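Local atomic coordinates of citrate lyase subunit beta-like protein (Mycobacterium tuberculosis H37Rv, PDB entry 6CHU), a protein that is a magnesium-dependent lyase of the HpcH/HpaI aldolase family, linked to itaconate dissimilation and leucine catabolism in Mycobacterium tuberculosis. Residues I73-L85 with L98-L110. Numbering follows the deposited sequence.
Sequences INAGGTADQARDL and LPKAESAAQVIEL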
ATOM      1  N   ILE A  73      -7.523 -13.482  22.956  1.00 22.14           N
ATOM      2  CA  ILE A  73      -7.704 -14.924  22.882  1.00 20.08           C
ATOM      3  C   ILE A  73      -6.702 -15.489  21.887  1.00 20.83           C
ATOM      4  O   ILE A  73      -5.866 -14.759  21.354  1.00 22.23           O
ATOM      5  CB  ILE A  73      -9.154 -15.285  22.497  1.00 19.18           C
ATOM      6  CG1 ILE A  73      -9.496 -14.748  21.103  1.00 22.05           C
ATOM      7  CG2 ILE A  73     -10.130 -14.737  23.548  1.00 20.35           C
ATOM      8  CD1 ILE A  73     -10.973 -14.999  20.664  1.00 18.64           C
ATOM      9  N   ASN A  74      -6.768 -16.791  21.647  1.00 23.16           N
ATOM     10  CA  ASN A  74      -5.872 -17.440  20.709  1.00 24.17           C
ATOM     11  C   ASN A  74      -6.497 -17.463  19.314  1.00 24.53           C
ATOM     12  O   ASN A  74      -7.648 -17.062  19.111  1.00 21.76           O
ATOM     13  CB  ASN A  74      -5.518 -18.834  21.231  1.00 23.58           C
ATOM     14  CG  ASN A  74      -4.507 -18.771  22.372  1.00 28.22           C
ATOM     15  OD1 ASN A  74      -3.302 -18.748  22.134  1.00 24.01           O
ATOM     16  ND2 ASN A  74      -4.994 -18.695  23.611  1.00 22.53           N
ATOM     17  N   ALA A  75      -5.706 -17.896  18.334  1.00 23.87           N
ATOM     18  CA  ALA A  75      -6.079 -17.670  16.943  1.00 23.76           C
ATOM     19  C   ALA A  75      -7.245 -18.565  16.517  1.00 25.25           C
ATOM     20  O   ALA A  75      -7.528 -19.605  17.121  1.00 24.28           O
ATOM     21  CB  ALA A  75      -4.878 -17.898  16.019  1.00 27.29           C
ATOM     22  N   GLY A  76      -7.924 -18.138  15.452  1.00 22.49           N
ATOM     23  CA  GLY A  76      -9.040 -18.887  14.900  1.00 22.28           C
ATOM     24  C   GLY A  76      -8.681 -20.326  14.590  1.00 26.36           C
ATOM     25  O   GLY A  76      -7.584 -20.612  14.095  1.00 26.63           O
ATOM     26  N   GLY A  77      -9.579 -21.247  14.918  1.00 26.64           N
ATOM     27  CA  GLY A  77      -9.381 -22.645  14.611  1.00 30.64           C
ATOM     28  C   GLY A  77      -8.510 -23.412  15.580  1.00 36.06           C
ATOM     29  O   GLY A  77      -8.352 -24.627  15.409  1.00 32.83           O
ATOM     30  N   THR A  78      -7.940 -22.763  16.591  1.00 30.79           N
ATOM     31  CA  THR A  78      -7.097 -23.476  17.541  1.00 29.48           C
ATOM     32  C   THR A  78      -7.920 -24.032  18.696  1.00 31.35           C
ATOM     33  O   THR A  78      -8.951 -23.472  19.084  1.00 28.12           O
ATOM     34  CB  THR A  78      -5.989 -22.574  18.100  1.00 29.04           C
ATOM     35  OG1 THR A  78      -6.559 -21.519  18.893  1.00 24.17           O
ATOM     36  CG2 THR A  78      -5.156 -21.974  16.967  1.00 29.16           C
ATOM     37  N   ALA A  79      -7.442 -25.144  19.254  1.00 26.55           N
ATOM     38  CA  ALA A  79      -8.078 -25.680  20.451  1.00 26.89           C
ATOM     39  C   ALA A  79      -7.965 -24.698  21.609  1.00 30.06           C
ATOM     40  O   ALA A  79      -8.881 -24.608  22.437  1.00 27.88           O
ATOM     41  CB  ALA A  79      -7.463 -27.035  20.826  1.00 32.39           C
ATOM     42  N   ASP A  80      -6.867 -23.932  21.667  1.00 30.47           N
ATOM     43  CA  ASP A  80      -6.730 -22.922  22.712  1.00 30.27           C
ATOM     44  C   ASP A  80      -7.858 -21.904  22.652  1.00 25.11           C
ATOM     45  O   ASP A  80      -8.411 -21.525  23.691  1.00 26.08           O
ATOM     46  CB  ASP A  80      -5.379 -22.217  22.613  1.00 24.86           C
ATOM     47  CG  ASP A  80      -4.270 -22.983  23.306  1.00 32.29           C
ATOM     48  OD1 ASP A  80      -4.508 -23.570  24.390  1.00 28.84           O
ATOM     49  OD2 ASP A  80      -3.154 -22.992  22.750  1.00 31.51           O
ATOM     50  N   GLN A  81      -8.221 -21.449  21.450  1.00 28.26           N
ATOM     51  CA  GLN A  81      -9.298 -20.467  21.365  1.00 28.33           C
ATOM     52  C   GLN A  81     -10.602 -21.034  21.907  1.00 23.33           C
ATOM     53  O   GLN A  81     -11.358 -20.331  22.593  1.00 23.73           O
ATOM     54  CB  GLN A  81      -9.495 -19.976  19.929  1.00 23.07           C
ATOM     55  CG  GLN A  81     -10.300 -18.672  19.909  1.00 23.88           C
ATOM     56  CD  GLN A  81     -10.953 -18.392  18.577  1.00 25.09           C
ATOM     57  OE1 GLN A  81     -11.975 -18.986  18.245  1.00 26.65           O
ATOM     58  NE2 GLN A  81     -10.362 -17.480  17.799  1.00 22.50           N
ATOM     59  N   ALA A  82     -10.878 -22.312  21.629  1.00 24.03           N
ATOM     60  CA  ALA A  82     -12.087 -22.928  22.163  1.00 26.71           C
ATOM     61  C   ALA A  82     -12.068 -22.927  23.684  1.00 28.36           C
ATOM     62  O   ALA A  82     -13.078 -22.613  24.328  1.00 25.83           O
ATOM     63  CB  ALA A  82     -12.235 -24.353  21.625  1.00 31.35           C
ATOM     64  N   ARG A  83     -10.917 -23.260  24.277  1.00 27.53           N
ATOM     65  CA  ARG A  83     -10.783 -23.208  25.729  1.00 29.06           C
ATOM     66  C   ARG A  83     -10.933 -21.782  26.247  1.00 27.12           C
ATOM     67  O   ARG A  83     -11.564 -21.562  27.288  1.00 25.86           O
ATOM     68  CB  ARG A  83      -9.436 -23.794  26.153  1.00 29.65           C
ATOM     69  CG  ARG A  83      -9.180 -25.227  25.684  1.00 30.26           C
ATOM     70  CD  ARG A  83     -10.109 -26.238  26.341  1.00 43.29           C
ATOM     71  NE  ARG A  83     -11.419 -26.328  25.695  1.00 50.40           N
ATOM     72  CZ  ARG A  83     -11.652 -26.967  24.550  1.00 47.98           C
ATOM     73  NH1 ARG A  83     -10.657 -27.565  23.907  1.00 44.36           N
ATOM     74  NH2 ARG A  83     -12.880 -27.003  24.045  1.00 41.09           N
ATOM     75  N   ASP A  84     -10.367 -20.803  25.525  1.00 27.02           N
ATOM     76  CA  ASP A  84     -10.476 -19.396  25.919  1.00 24.22           C
ATOM     77  C   ASP A  84     -11.929 -18.952  25.997  1.00 26.50           C
ATOM     78  O   ASP A  84     -12.339 -18.277  26.949  1.00 24.47           O
ATOM     79  CB  ASP A  84      -9.740 -18.496  24.924  1.00 22.66           C
ATOM     80  CG  ASP A  84      -8.261 -18.777  24.849  1.00 27.16           C
ATOM     81  OD1 ASP A  84      -7.698 -19.367  25.798  1.00 26.16           O
ATOM     82  OD2 ASP A  84      -7.672 -18.396  23.823  1.00 24.61           O
ATOM     83  N   LEU A  85     -12.713 -19.269  24.967  1.00 22.67           N
ATOM     84  CA  LEU A  85     -14.102 -18.818  24.954  1.00 23.48           C
ATOM     85  C   LEU A  85     -14.905 -19.470  26.067  1.00 26.24           C
ATOM     86  O   LEU A  85     -15.794 -18.834  26.656  1.00 27.31           O
ATOM     87  CB  LEU A  85     -14.725 -19.097  23.587  1.00 21.67           C
ATOM     88  CG  LEU A  85     -14.091 -18.352  22.408  1.00 25.96           C
ATOM     89  CD1 LEU A  85     -14.889 -18.618  21.136  1.00 27.85           C
ATOM     90  CD2 LEU A  85     -13.996 -16.853  22.668  1.00 27.50           C
ATOM     91  N   LEU A  98      -8.455 -10.642  18.606  1.00 22.70           N
ATOM     92  CA  LEU A  98      -8.226 -11.849  17.827  1.00 16.71           C
ATOM     93  C   LEU A  98      -6.868 -11.771  17.140  1.00 17.14           C
ATOM     94  O   LEU A  98      -6.710 -10.978  16.200  1.00 20.16           O
ATOM     95  CB  LEU A  98      -9.328 -12.023  16.786  1.00 18.93           C
ATOM     96  CG  LEU A  98      -9.116 -13.190  15.809  1.00 21.26           C
ATOM     97  CD1 LEU A  98      -9.244 -14.518  16.505  1.00 19.63           C
ATOM     98  CD2 LEU A  98     -10.089 -13.083  14.619  1.00 18.70           C
ATOM     99  N   PRO A  99      -5.879 -12.557  17.549  1.00 17.17           N
ATOM    100  CA  PRO A  99      -4.574 -12.512  16.880  1.00 19.18           C
ATOM    101  C   PRO A  99      -4.622 -13.299  15.582  1.00 20.54           C
ATOM    102  O   PRO A  99      -5.489 -14.155  15.369  1.00 18.11           O
ATOM    103  CB  PRO A  99      -3.640 -13.178  17.898  1.00 20.07           C
ATOM    104  CG  PRO A  99      -4.524 -14.234  18.518  1.00 22.60           C
ATOM    105  CD  PRO A  99      -5.917 -13.602  18.590  1.00 19.08           C
ATOM    106  N   LYS A 100      -3.646 -13.012  14.720  1.00 19.93           N
ATOM    107  CA  LYS A 100      -3.570 -13.625  13.396  1.00 22.79           C
ATOM    108  C   LYS A 100      -4.924 -13.560  12.692  1.00 21.93           C
ATOM    109  O   LYS A 100      -5.346 -14.506  12.020  1.00 18.92           O
ATOM    110  CB  LYS A 100      -3.065 -15.076  13.468  1.00 18.59           C
ATOM    111  CG  LYS A 100      -1.541 -15.225  13.747  1.00 23.31           C
ATOM    112  CD  LYS A 100      -1.203 -15.056  15.241  1.00 24.56           C
ATOM    113  CE  LYS A 100       0.312 -15.139  15.481  1.00 24.20           C
ATOM    114  NZ  LYS A 100       0.638 -15.196  16.946  1.00 22.56           N
ATOM    115  N   ALA A 101      -5.621 -12.436  12.850  1.00 19.58           N
ATOM    116  CA  ALA A 101      -6.932 -12.302  12.219  1.00 17.87           C
ATOM    117  C   ALA A 101      -6.777 -12.323  10.700  1.00 19.06           C
ATOM    118  O   ALA A 101      -6.020 -11.527  10.134  1.00 17.72           O
ATOM    119  CB  ALA A 101      -7.614 -11.008  12.671  1.00 19.89           C
ATOM    120  N   GLU A 102      -7.493 -13.233  10.028  1.00 20.04           N
ATOM    121  CA  GLU A 102      -7.266 -13.437   8.603  1.00 20.01           C
ATOM    122  C   GLU A 102      -8.508 -13.440   7.732  1.00 21.81           C
ATOM    123  O   GLU A 102      -8.365 -13.522   6.508  1.00 20.40           O
ATOM    124  CB  GLU A 102      -6.483 -14.741   8.369  1.00 20.31           C
ATOM    125  CG  GLU A 102      -5.035 -14.609   8.823  1.00 22.89           C
ATOM    126  CD  GLU A 102      -4.215 -15.856   8.589  1.00 26.70           C
ATOM    127  OE1 GLU A 102      -3.018 -15.713   8.250  1.00 22.99           O
ATOM    128  OE2 GLU A 102      -4.761 -16.974   8.742  1.00 28.22           O
ATOM    129  N   SER A 103      -9.709 -13.335   8.302  1.00 19.71           N
ATOM    130  CA  SER A 103     -10.905 -13.295   7.471  1.00 21.13           C
ATOM    131  C   SER A 103     -12.053 -12.681   8.255  1.00 21.27           C
ATOM    132  O   SER A 103     -12.068 -12.702   9.488  1.00 21.67           O
ATOM    133  CB  SER A 103     -11.298 -14.693   6.993  1.00 23.70           C
ATOM    134  OG  SER A 103     -11.798 -15.456   8.079  1.00 22.85           O
ATOM    135  N   ALA A 104     -13.043 -12.166   7.515  1.00 20.27           N
ATOM    136  CA  ALA A 104     -14.284 -11.756   8.166  1.00 21.16           C
ATOM    137  C   ALA A 104     -14.915 -12.925   8.917  1.00 22.35           C
ATOM    138  O   ALA A 104     -15.466 -12.750  10.012  1.00 22.48           O
ATOM    139  CB  ALA A 104     -15.255 -11.183   7.133  1.00 22.89           C
ATOM    140  N   ALA A 105     -14.825 -14.135   8.352  1.00 23.92           N
ATOM    141  CA  ALA A 105     -15.443 -15.290   8.996  1.00 22.83           C
ATOM    142  C   ALA A 105     -14.839 -15.561  10.376  1.00 21.30           C
ATOM    143  O   ALA A 105     -15.558 -15.963  11.303  1.00 22.05           O
ATOM    144  CB  ALA A 105     -15.323 -16.521   8.093  1.00 25.95           C
ATOM    145  N   GLN A 106     -13.528 -15.339  10.539  1.00 21.14           N
ATOM    146  CA  GLN A 106     -12.919 -15.529  11.858  1.00 20.68           C
ATOM    147  C   GLN A 106     -13.468 -14.529  12.865  1.00 23.45           C
ATOM    148  O   GLN A 106     -13.618 -14.853  14.049  1.00 23.60           O
ATOM    149  CB  GLN A 106     -11.391 -15.407  11.781  1.00 19.28           C
ATOM    150  CG  GLN A 106     -10.704 -16.665  11.284  1.00 23.81           C
ATOM    151  CD  GLN A 106      -9.189 -16.521  11.312  1.00 21.67           C
ATOM    152  OE1 GLN A 106      -8.668 -15.418  11.479  1.00 20.85           O
ATOM    153  NE2 GLN A 106      -8.482 -17.639  11.167  1.00 22.37           N
ATOM    154  N   VAL A 107     -13.755 -13.304  12.418  1.00 21.59           N
ATOM    155  CA  VAL A 107     -14.340 -12.309  13.311  1.00 22.06           C
ATOM    156  C   VAL A 107     -15.785 -12.660  13.617  1.00 20.75           C
ATOM    157  O   VAL A 107     -16.229 -12.601  14.774  1.00 22.92           O
ATOM    158  CB  VAL A 107     -14.219 -10.897  12.702  1.00 22.60           C
ATOM    159  CG1 VAL A 107     -14.956  -9.878  13.574  1.00 24.22           C
ATOM    160  CG2 VAL A 107     -12.745 -10.500  12.554  1.00 19.60           C
ATOM    161  N   ILE A 108     -16.542 -13.052  12.589  1.00 22.00           N
ATOM    162  CA  ILE A 108     -17.960 -13.345  12.766  1.00 21.64           C
ATOM    163  C   ILE A 108     -18.167 -14.521  13.710  1.00 24.19           C
ATOM    164  O   ILE A 108     -19.142 -14.546  14.480  1.00 24.91           O
ATOM    165  CB  ILE A 108     -18.602 -13.570  11.381  1.00 23.77           C
ATOM    166  CG1 ILE A 108     -18.686 -12.241  10.629  1.00 26.48           C
ATOM    167  CG2 ILE A 108     -19.992 -14.227  11.496  1.00 28.87           C
ATOM    168  CD1 ILE A 108     -18.955 -12.399   9.145  1.00 30.13           C
ATOM    169  N   GLU A 109     -17.255 -15.502  13.704  1.00 21.35           N
ATOM    170  CA  GLU A 109     -17.493 -16.636  14.594  1.00 28.78           C
ATOM    171  C   GLU A 109     -17.312 -16.284  16.066  1.00 30.22           C
ATOM    172  O   GLU A 109     -17.593 -17.130  16.923  1.00 30.63           O
ATOM    173  CB  GLU A 109     -16.607 -17.826  14.208  1.00 34.85           C
ATOM    174  CG  GLU A 109     -15.119 -17.620  14.344  1.00 37.52           C
ATOM    175  CD  GLU A 109     -14.329 -18.841  13.893  1.00 39.78           C
ATOM    176  OE1 GLU A 109     -13.077 -18.795  13.903  1.00 31.29           O
ATOM    177  OE2 GLU A 109     -14.968 -19.845  13.517  1.00 38.31           O
ATOM    178  N   LEU A 110     -16.885 -15.062  16.373  1.00 21.87           N
ATOM    179  CA  LEU A 110     -16.795 -14.570  17.738  1.00 20.97           C
ATOM    180  C   LEU A 110     -18.017 -13.764  18.172  1.00 21.64           C
ATOM    181  O   LEU A 110     -18.099 -13.397  19.347  1.00 24.39           O
ATOM    182  CB  LEU A 110     -15.531 -13.714  17.905  1.00 20.03           C
ATOM    183  CG  LEU A 110     -14.222 -14.446  17.575  1.00 22.05           C
ATOM    184  CD1 LEU A 110     -12.995 -13.508  17.610  1.00 20.72           C
ATOM    185  CD2 LEU A 110     -14.037 -15.645  18.524  1.00 22.47           C
TER
HETATM  186  O   HOH W   1      -7.253 -15.815  13.994  1.00 22.20           O
HETATM  187  O   HOH W   2     -12.100 -20.539  15.852  1.00 30.26           O
HETATM  188  O   HOH W   3     -11.821 -16.842  15.319  1.00 24.43           O
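L110 forms the apolar centre of the contact between I73-L85 and L98-L110. Its CD2 meets I73 CD1 tip to tip at 3.8 Å, while the L85 side chain crosses L110 at about a right angle. I73 points CG1 between its backbone N and carbonyl carbon (chi1 63°), and the extended chain beyond carries CD1 to L110. Nearer the active site, the P99 ring lies against the 73-75 backbone, with P99 CD 3.0 Å from I73 O, a buried carbonyl without a hydrogen-bond partner; A75 CB packs beside P99 O.

No direct hydrogen bond joins the segments; three waters bridge them. One accepts from G76 N and lies within hydrogen-bonding distance of P99 O and, more weakly, of Q106 OE1. A second connects G77 N and Q81 OE1 to E109 OE1. The third accepts from Q81 NE2 and donates to Q106 O and to E109 OE1, its oxygen 2.7 Å from E109 OE1. The Q81 amide is thus held at both ends: NE2 also donates to N74 O (3.0 Å), nearly in its own amide plane, and passes 3.4 Å from L98 CD1.

The 74-78 loop that meets P99, L98 and E109 is fixed by D84 OD2, which accepts from N74 N and N74 ND2, and by T78 OG1, which donates to A75 O and accepts from Q81 N.

K100 turns its amine away to E44, D45 and D146, close to the magnesium ion bound by E120 and D146. The contact joins successive beta-alpha units of a TIM barrel, from the catalytic-face loops after strands 69-72 and 95-98 down to their following helices.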